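Long-range contacts in heroin esterase (Rhodococcus sp., PDB 1LZL), which hydrolyses acetyl esters, heroin probably among them, using an alpha/beta-hydrolase fold: residues G48-E53 against T71-A76; I188-D193 against L216-Y221; H283-T288 against S301-A306. All blocks are in the same frame, centred on the assembly; numbering follows the deposited sequence. Where two conformers were deposited one is given.

Interaction 1 (G48-E53 against T71-A76); sequences GVSLRE and TPDNTA
The carboxylate of Asp73 lies flat over one face of the Gly48-Val49 peptide, the two planes almost parallel, with OD2 3.3 Å above Gly48 C and OD1 3.4 Å from Val49 C. From this position over the peptide, OD1 and OD2 come near the amide nitrogens of Ser50 and Val49 at angles too poor for hydrogen bonds. OD1 takes a short 2.5 Å bond from water 2, which also bonds Thr71 OG1. With CG anti to its own carbonyl carbon (chi1 -61°), Asp73 folds its acid group back across the neighbouring strand while its backbone stays in line: Asp73 N gives Gly48 O an almost straight bond of 2.9 Å (176°), though it approaches from above the carbonyl plane. Replacing Asp73 by an alanine would probably leave water 2 without its charged acceptor and the face of the Gly48-Val49 peptide without its carboxylate cover. Farther along, Ser50 and Thr71 form an antiparallel hydrogen-bonded pair, Ser50 N to Thr71 O at 2.9 Å and Thr71 N to Ser50 O at 2.8 Å. Val49 and Pro72 form the adjacent non-hydrogen-bonded pair on the other face. The contact is the open end of the beta hairpin made by strands 49-56 and 65-72, at the margin of the central sheet; Ser50 and Thr71 face away from the side on which Val49 packs against Val103, Ala106 and Arg107 of helix 99-109.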
loop_
_atom_site.group_PDB
_atom_site.type_symbol
_atom_site.label_atom_id
_atom_site.label_comp_id
_atom_site.label_asym_id
_atom_site.label_seq_id
_atom_site.Cartn_x
_atom_site.Cartn_y
_atom_site.Cartn_z
ATOM N N GLY A 48 15.654 -11.731 14.912
ATOM C CA GLY A 48 15.556 -10.519 15.642
ATOM C C GLY A 48 14.149 -9.962 15.734
ATOM O O GLY A 48 14.001 -8.848 16.229
ATOM N N VAL A 49 13.116 -10.636 15.282
ATOM C CA VAL A 49 11.760 -10.094 15.433
ATOM C C VAL A 49 10.810 -11.213 15.838
ATOM O O VAL A 49 11.199 -12.389 15.749
ATOM C CB VAL A 49 11.206 -9.416 14.160
ATOM C CG1 VAL A 49 12.148 -8.358 13.630
ATOM C CG2 VAL A 49 10.900 -10.458 13.078
ATOM N N SER A 50 9.616 -10.850 16.306
ATOM C CA SER A 50 8.584 -11.859 16.555
ATOM C C SER A 50 7.244 -11.393 15.954
ATOM O O SER A 50 7.066 -10.185 15.818
ATOM C CB SER A 50 8.448 -12.228 18.017
ATOM O OG SER A 50 7.847 -11.238 18.803
ATOM N N LEU A 51 6.400 -12.331 15.598
ATOM C CA LEU A 51 5.108 -12.063 14.953
ATOM C C LEU A 51 4.032 -12.691 15.795
ATOM O O LEU A 51 4.116 -13.875 16.167
ATOM C CB LEU A 51 5.133 -12.592 13.508
ATOM C CG LEU A 51 3.996 -12.175 12.554
ATOM C CD1 LEU A 51 4.366 -12.336 11.100
ATOM C CD2 LEU A 51 2.728 -12.984 12.789
ATOM N N ARG A 52 2.983 -11.929 16.091
ATOM C CA ARG A 52 1.839 -12.578 16.731
ATOM C C ARG A 52 0.590 -11.971 16.086
ATOM O O ARG A 52 0.678 -10.913 15.488
ATOM C CB ARG A 52 1.790 -12.445 18.235
ATOM C CG ARG A 52 1.445 -11.063 18.772
ATOM C CD ARG A 52 1.418 -11.052 20.307
ATOM N NE ARG A 52 1.650 -9.688 20.787
ATOM C CZ ARG A 52 0.783 -8.929 21.414
ATOM N NH1 ARG A 52 -0.444 -9.401 21.678
ATOM N NH2 ARG A 52 1.089 -7.689 21.808
ATOM N N GLU A 53 -0.513 -12.675 16.241
ATOM C CA GLU A 53 -1.731 -12.188 15.622
ATOM C C GLU A 53 -2.582 -11.391 16.592
ATOM O O GLU A 53 -2.844 -11.850 17.698
ATOM C CB GLU A 53 -2.517 -13.381 15.105
ATOM C CG GLU A 53 -3.771 -13.022 14.303
ATOM C CD GLU A 53 -4.320 -14.340 13.744
ATOM O OE1 GLU A 53 -3.615 -14.907 12.874
ATOM O OE2 GLU A 53 -5.397 -14.794 14.180
ATOM N N THR A 71 7.092 -7.358 15.965
ATOM C CA THR A 71 7.806 -6.492 16.917
ATOM C C THR A 71 9.291 -6.834 16.982
ATOM O O THR A 71 9.722 -7.976 16.812
ATOM C CB THR A 71 7.173 -6.565 18.314
ATOM O OG1 THR A 71 7.076 -7.956 18.676
ATOM C CG2 THR A 71 5.743 -6.033 18.295
ATOM N N PRO A 72 10.141 -5.859 17.195
ATOM C CA PRO A 72 11.569 -6.178 17.249
ATOM C C PRO A 72 11.908 -6.793 18.606
ATOM O O PRO A 72 11.337 -6.391 19.614
ATOM C CB PRO A 72 12.209 -4.802 17.136
ATOM C CG PRO A 72 11.192 -3.831 17.610
ATOM C CD PRO A 72 9.842 -4.403 17.374
ATOM N N ASP A 73 12.800 -7.753 18.678
ATOM C CA ASP A 73 13.137 -8.323 19.999
ATOM C C ASP A 73 13.994 -7.360 20.813
ATOM O O ASP A 73 14.626 -6.451 20.266
ATOM C CB ASP A 73 13.861 -9.653 19.805
ATOM C CG ASP A 73 13.012 -10.682 19.070
ATOM O OD1 ASP A 73 11.766 -10.570 19.003
ATOM O OD2 ASP A 73 13.645 -11.641 18.561
ATOM N N ASN A 74 14.093 -7.484 22.126
ATOM C CA ASN A 74 15.025 -6.688 22.921
ATOM C C ASN A 74 14.656 -5.220 22.926
ATOM O O ASN A 74 15.576 -4.383 22.866
ATOM C CB ASN A 74 16.455 -6.668 22.374
ATOM C CG ASN A 74 17.338 -7.836 22.676
ATOM O OD1 ASN A 74 17.178 -8.883 22.037
ATOM N ND2 ASN A 74 18.261 -7.656 23.613
ATOM N N THR A 75 13.391 -4.821 22.945
ATOM C CA THR A 75 13.357 -3.366 22.629
ATOM C C THR A 75 12.569 -2.653 23.700
ATOM O O THR A 75 11.415 -3.039 23.893
ATOM C CB THR A 75 12.850 -3.239 21.186
ATOM O OG1 THR A 75 13.922 -3.719 20.333
ATOM C CG2 THR A 75 12.578 -1.817 20.767
ATOM N N ALA A 76 13.228 -1.698 24.350
ATOM C CA ALA A 76 12.669 -1.055 25.525
ATOM C C ALA A 76 11.227 -0.634 25.305
ATOM O O ALA A 76 10.356 -0.889 26.162
ATOM C CB ALA A 76 13.541 0.123 25.952
HETATM O O HOH W 1 4.781 -9.163 18.084
HETATM O O HOH W 2 9.830 -9.119 19.741
#

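Interaction 2 (I188-D193 against L216-Y221)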
loop_
_atom_site.group_PDB
_atom_site.type_symbol
_atom_site.label_atom_id
_atom_site.label_comp_id
_atom_site.label_asym_id
_atom_site.label_seq_id
_atom_site.Cartn_x
_atom_site.Cartn_y
_atom_site.Cartn_z
ATOM N N ILE A 188 3.840 3.245 -4.912
ATOM C CA ILE A 188 3.124 2.986 -6.178
ATOM C C ILE A 188 1.603 2.937 -5.951
ATOM O O ILE A 188 0.905 2.016 -6.325
ATOM C CB ILE A 188 3.671 1.758 -6.906
ATOM C CG1 ILE A 188 3.607 0.403 -6.155
ATOM C CG2 ILE A 188 5.095 2.045 -7.347
ATOM C CD1 ILE A 188 4.154 -0.808 -6.914
ATOM N N PRO A 189 1.034 3.973 -5.292
ATOM C CA PRO A 189 -0.366 3.843 -4.876
ATOM C C PRO A 189 -1.386 3.846 -6.000
ATOM O O PRO A 189 -1.176 4.538 -7.015
ATOM C CB PRO A 189 -0.572 5.121 -4.006
ATOM C CG PRO A 189 0.417 6.110 -4.565
ATOM C CD PRO A 189 1.644 5.265 -4.883
ATOM N N GLU A 190 -2.514 3.155 -5.830
ATOM C CA GLU A 190 -3.669 3.092 -6.719
ATOM C C GLU A 190 -4.734 4.002 -6.123
ATOM O O GLU A 190 -5.376 3.653 -5.117
ATOM C CB GLU A 190 -4.135 1.646 -6.826
ATOM C CG GLU A 190 -5.330 1.440 -7.749
ATOM C CD GLU A 190 -5.730 -0.014 -7.872
ATOM O OE1 GLU A 190 -5.162 -0.889 -7.205
ATOM O OE2 GLU A 190 -6.665 -0.243 -8.684
ATOM N N LEU A 191 -4.906 5.195 -6.738
ATOM C CA LEU A 191 -5.614 6.310 -6.079
ATOM C C LEU A 191 -6.845 6.830 -6.820
ATOM O O LEU A 191 -7.700 7.464 -6.232
ATOM C CB LEU A 191 -4.657 7.495 -5.894
ATOM C CG LEU A 191 -3.447 7.268 -4.977
ATOM C CD1 LEU A 191 -2.413 8.367 -5.198
ATOM C CD2 LEU A 191 -3.881 7.180 -3.526
ATOM N N ASP A 192 -6.894 6.591 -8.147
ATOM C CA ASP A 192 -7.904 7.294 -8.963
ATOM C C ASP A 192 -8.629 6.336 -9.886
ATOM O O ASP A 192 -7.975 5.728 -10.735
ATOM C CB ASP A 192 -7.140 8.361 -9.781
ATOM C CG ASP A 192 -8.056 9.379 -10.439
ATOM O OD1 ASP A 192 -9.268 9.045 -10.542
ATOM O OD2 ASP A 192 -7.611 10.463 -10.857
ATOM N N ASP A 193 -9.941 6.176 -9.714
ATOM C CA ASP A 193 -10.688 5.204 -10.518
ATOM C C ASP A 193 -10.941 5.727 -11.923
ATOM O O ASP A 193 -11.414 4.942 -12.745
ATOM C CB ASP A 193 -12.035 4.884 -9.855
ATOM C CG ASP A 193 -12.861 6.143 -9.714
ATOM O OD1 ASP A 193 -12.458 7.103 -9.041
ATOM O OD2 ASP A 193 -13.950 6.147 -10.333
ATOM N N LEU A 216 -10.553 -3.525 -14.339
ATOM C CA LEU A 216 -11.113 -4.665 -13.611
ATOM C C LEU A 216 -10.933 -4.444 -12.114
ATOM O O LEU A 216 -11.852 -4.772 -11.312
ATOM C CB LEU A 216 -10.450 -5.987 -14.018
ATOM C CG LEU A 216 -10.992 -6.637 -15.319
ATOM C CD1 LEU A 216 -11.599 -5.595 -16.224
ATOM C CD2 LEU A 216 -9.893 -7.464 -15.926
ATOM N N SER A 217 -9.827 -3.868 -11.698
ATOM C CA SER A 217 -9.555 -3.687 -10.251
ATOM C C SER A 217 -10.563 -2.749 -9.647
ATOM O O SER A 217 -11.164 -3.042 -8.606
ATOM C CB SER A 217 -8.144 -3.134 -10.119
ATOM O OG SER A 217 -7.802 -2.640 -8.820
ATOM N N TRP A 218 -10.810 -1.598 -10.287
ATOM C CA TRP A 218 -11.792 -0.691 -9.686
ATOM C C TRP A 218 -13.207 -1.238 -9.751
ATOM O O TRP A 218 -14.023 -0.991 -8.879
ATOM C CB TRP A 218 -11.702 0.680 -10.362
ATOM C CG TRP A 218 -10.463 1.428 -9.889
ATOM C CD1 TRP A 218 -9.265 1.596 -10.576
ATOM C CD2 TRP A 218 -10.335 2.098 -8.640
ATOM N NE1 TRP A 218 -8.380 2.352 -9.802
ATOM C CE2 TRP A 218 -9.031 2.654 -8.614
ATOM C CE3 TRP A 218 -11.163 2.277 -7.526
ATOM C CZ2 TRP A 218 -8.556 3.381 -7.533
ATOM C CZ3 TRP A 218 -10.699 3.015 -6.432
ATOM C CH2 TRP A 218 -9.397 3.565 -6.443
ATOM N N LYS A 219 -13.524 -1.973 -10.823
ATOM C CA LYS A 219 -14.858 -2.598 -10.918
ATOM C C LYS A 219 -15.053 -3.618 -9.807
ATOM O O LYS A 219 -16.104 -3.624 -9.153
ATOM C CB LYS A 219 -15.028 -3.209 -12.310
ATOM C CG LYS A 219 -16.392 -3.852 -12.568
ATOM C CD LYS A 219 -17.453 -2.813 -12.221
ATOM C CE LYS A 219 -18.886 -3.216 -12.528
ATOM N NZ LYS A 219 -19.772 -2.034 -12.395
ATOM N N TYR A 220 -14.087 -4.490 -9.538
ATOM C CA TYR A 220 -14.202 -5.433 -8.425
ATOM C C TYR A 220 -14.394 -4.699 -7.105
ATOM O O TYR A 220 -15.232 -5.121 -6.293
ATOM C CB TYR A 220 -12.938 -6.286 -8.317
ATOM C CG TYR A 220 -12.757 -7.259 -9.455
ATOM C CD1 TYR A 220 -13.853 -7.852 -10.071
ATOM C CD2 TYR A 220 -11.490 -7.591 -9.870
ATOM C CE1 TYR A 220 -13.603 -8.753 -11.116
ATOM C CE2 TYR A 220 -11.228 -8.482 -10.910
ATOM C CZ TYR A 220 -12.317 -9.056 -11.513
ATOM O OH TYR A 220 -12.094 -9.937 -12.548
ATOM N N TYR A 221 -13.613 -3.641 -6.890
ATOM C CA TYR A 221 -13.652 -2.954 -5.584
ATOM C C TYR A 221 -14.931 -2.163 -5.346
ATOM O O TYR A 221 -15.519 -2.193 -4.263
ATOM C CB TYR A 221 -12.455 -1.982 -5.586
ATOM C CG TYR A 221 -12.189 -1.246 -4.289
ATOM C CD1 TYR A 221 -12.341 -1.842 -3.040
ATOM C CD2 TYR A 221 -11.741 0.064 -4.342
ATOM C CE1 TYR A 221 -12.070 -1.118 -1.884
ATOM C CE2 TYR A 221 -11.457 0.803 -3.205
ATOM C CZ TYR A 221 -11.633 0.177 -1.966
ATOM O OH TYR A 221 -11.345 0.880 -0.793
HETATM O O HOH W 3 -5.891 3.646 -10.696
#
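Trp218, on helix 211-222 of this alpha/beta-hydrolase fold, slots its indole between Asp193 and Glu190 of the loop that follows strand 183-187. Asp193 takes one face: its CA sits 3.5 Å from the centroid of the five-membered ring, only 8° off the normal, a CH-pi contact, and its CB lies 3.5 Å from Trp218 CD2. The Asp193 carboxylate is engaged elsewhere, by Arg242 and Tyr226, so the residue offers the indole its carbon side. Over the opposite face stands Glu190, its chain extended (chi1 -179°, chi2 178°) so that it slides past the indole with the carboxylate plane nearly perpendicular to the ring. Glu190 OE2 approaches Trp218 NE1 to 3.3 Å from above the ring, where the N-H cannot point at it. The same oxygen lies 2.7 Å from Ser217 OG, whose hydroxyl also has Gly89 O within hydrogen-bonding reach. Gly89 belongs to an HGGG sequence, which in related esterases forms the oxyanion hole, and Glu190 is joined through its backbone to Ser160, the probable nucleophile. The contact thus probably ties the helix to loops beside the catalytic centre. The N-H of Trp218 is satisfied at the ring edge, in plane, by water 3, which accepts from NE1 at 2.9 Å and donates to Asp192 O at 2.9 Å.

Interaction 3 (H283-T288 against S301-A306). Unlike the reference sequence in segment 301-306: Ser301 (reference Arg).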
loop_
_atom_site.group_PDB
_atom_site.type_symbol
_atom_site.label_atom_id
_atom_site.label_comp_id
_atom_site.label_asym_id
_atom_site.label_seq_id
_atom_site.Cartn_x
_atom_site.Cartn_y
_atom_site.Cartn_z
ATOM N N HIS A 283 9.158 10.564 -5.173
ATOM C CA HIS A 283 10.241 10.009 -5.971
ATOM C C HIS A 283 9.677 9.106 -7.054
ATOM O O HIS A 283 9.093 8.057 -6.728
ATOM C CB HIS A 283 11.179 9.250 -5.039
ATOM C CG HIS A 283 12.542 9.058 -5.637
ATOM N ND1 HIS A 283 13.600 8.625 -4.859
ATOM C CD2 HIS A 283 13.016 9.235 -6.880
ATOM C CE1 HIS A 283 14.672 8.543 -5.631
ATOM N NE2 HIS A 283 14.367 8.913 -6.876
ATOM N N SER A 284 9.826 9.549 -8.311
ATOM C CA SER A 284 9.517 8.673 -9.460
ATOM C C SER A 284 10.831 8.095 -9.931
ATOM O O SER A 284 11.773 8.814 -10.321
ATOM C CB SER A 284 8.828 9.468 -10.542
ATOM O OG SER A 284 8.113 8.656 -11.496
ATOM N N PHE A 285 10.939 6.764 -9.898
ATOM C CA PHE A 285 12.214 6.092 -10.150
ATOM C C PHE A 285 12.331 5.803 -11.641
ATOM O O PHE A 285 11.298 5.482 -12.292
ATOM C CB PHE A 285 12.261 4.770 -9.357
ATOM C CG PHE A 285 12.561 4.964 -7.883
ATOM C CD1 PHE A 285 11.511 5.225 -7.006
ATOM C CD2 PHE A 285 13.866 4.928 -7.388
ATOM C CE1 PHE A 285 11.729 5.459 -5.654
ATOM C CE2 PHE A 285 14.110 5.158 -6.027
ATOM C CZ PHE A 285 13.042 5.422 -5.188
ATOM N N PRO A 286 13.511 5.953 -12.231
ATOM C CA PRO A 286 13.670 5.774 -13.676
ATOM C C PRO A 286 13.811 4.301 -14.060
ATOM O O PRO A 286 14.417 3.509 -13.325
ATOM C CB PRO A 286 14.992 6.534 -13.910
ATOM C CG PRO A 286 15.800 6.241 -12.685
ATOM C CD PRO A 286 14.780 6.307 -11.544
ATOM N N GLY A 287 13.264 3.979 -15.224
ATOM C CA GLY A 287 13.590 2.656 -15.806
ATOM C C GLY A 287 12.904 1.505 -15.117
ATOM O O GLY A 287 13.239 0.328 -15.262
ATOM N N THR A 288 11.892 1.772 -14.315
ATOM C CA THR A 288 11.204 0.808 -13.464
ATOM C C THR A 288 9.795 0.512 -13.963
ATOM O O THR A 288 9.311 1.162 -14.895
ATOM C CB THR A 288 11.114 1.372 -12.037
ATOM O OG1 THR A 288 10.546 2.679 -12.142
ATOM C CG2 THR A 288 12.490 1.472 -11.418
ATOM N N SER A 301 16.136 -1.000 -7.332
ATOM C CA SER A 301 15.301 -1.557 -6.257
ATOM C C SER A 301 15.987 -1.375 -4.908
ATOM O O SER A 301 15.349 -0.943 -3.922
ATOM C CB SER A 301 15.005 -3.038 -6.538
ATOM O OG SER A 301 14.294 -3.170 -7.761
ATOM N N GLU A 302 17.284 -1.663 -4.824
ATOM C CA GLU A 302 18.022 -1.486 -3.551
ATOM C C GLU A 302 17.968 -0.036 -3.113
ATOM O O GLU A 302 17.726 0.216 -1.923
ATOM C CB GLU A 302 19.476 -2.012 -3.663
ATOM C CG GLU A 302 19.447 -3.545 -3.889
ATOM C CD GLU A 302 20.852 -4.076 -4.106
ATOM O OE1 GLU A 302 21.799 -3.266 -4.245
ATOM O OE2 GLU A 302 20.982 -5.317 -4.105
ATOM N N ARG A 303 18.193 0.902 -4.038
ATOM C CA ARG A 303 18.076 2.320 -3.702
ATOM C C ARG A 303 16.679 2.658 -3.173
ATOM O O ARG A 303 16.534 3.419 -2.197
ATOM C CB ARG A 303 18.248 3.207 -4.923
ATOM C CG ARG A 303 19.642 3.415 -5.460
ATOM C CD ARG A 303 19.674 4.628 -6.336
ATOM N NE ARG A 303 19.066 4.627 -7.669
ATOM C CZ ARG A 303 18.266 5.645 -8.043
ATOM N NH1 ARG A 303 17.955 6.677 -7.252
ATOM N NH2 ARG A 303 17.709 5.707 -9.259
ATOM N N GLY A 304 15.648 2.143 -3.841
ATOM C CA GLY A 304 14.266 2.425 -3.395
ATOM C C GLY A 304 13.990 1.876 -2.006
ATOM O O GLY A 304 13.387 2.512 -1.149
ATOM N N ALA A 305 14.455 0.641 -1.779
ATOM C CA ALA A 305 14.270 0.016 -0.454
ATOM C C ALA A 305 14.975 0.730 0.673
ATOM O O ALA A 305 14.455 0.912 1.780
ATOM C CB ALA A 305 14.719 -1.461 -0.529
ATOM N N ALA A 306 16.216 1.144 0.392
ATOM C CA ALA A 306 16.962 1.903 1.417
ATOM C C ALA A 306 16.269 3.207 1.732
ATOM O O ALA A 306 16.164 3.644 2.885
ATOM C CB ALA A 306 18.389 2.124 0.945
#
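Thr288 OG1 is gripped twice, giving a 2.9 Å bond to Phe285 O and receiving one from Glu258 N; this secures the turn beyond Phe285, whose ring reaches across to Gly304. The hydroxyl meets Phe285 O from well above the carbonyl plane, at a C=O...donor angle of 115°. At the far end of the phenyl ring, CZ lies 3.7 Å from Gly304 CA, against bare helix backbone. Arg303, one residue earlier on helix 299-315, extends toward the strand. Its chain bends at chi3 (-73°), which turns the guanidinium so that one of its faces is set over Phe285 CD2 while Pro286 comes in at its edge, CD 3.8 Å from Arg303 NH2. NH1 stands 4.1 Å from His283 CE1, near the plane of the imidazole and at its edge; the two side chains cross at about a right angle. The imidazole and phenyl rings, on alternate residues of the strand, press on each other as well. Phe285 also packs on Val300 and Glu307 of the same helix, which runs nearly antiparallel to the strand (163°) with the axes 10.7 Å apart, covering the border of the sheet. Arg303, His283 and Pro286 all touch a crystal neighbour too, so the exact pose of the guanidinium may owe something to the lattice. No hydrogen bond spans the two segments: the contact rests on van der Waals packing, and the positive Arg303 would probably disfavour a charge on His283, an effect that Glu307, bonded to His283 ND1, would tend to offset.

Overall arrangement
Interactions 1 and 3 reach the same sheet by its two outermost strands, 49-56 and 280-285, with centres about 28 Å apart and nearest atoms about 15 Å apart. Interaction 2 is the buried one, about 12 Å from the centre of the chain and on the other side of it from interaction 1, 34 Å away between centres. It comes closest to interaction 3, with about 7 Å between nearest atoms, yet the two do not touch. These two approach the probable Ser160-His290-Asp260 triad differently: Glu190 of interaction 2 touches it, whereas segment 283-288 of interaction 3 ends two residues before His290. Interaction 1 is peripheral packing.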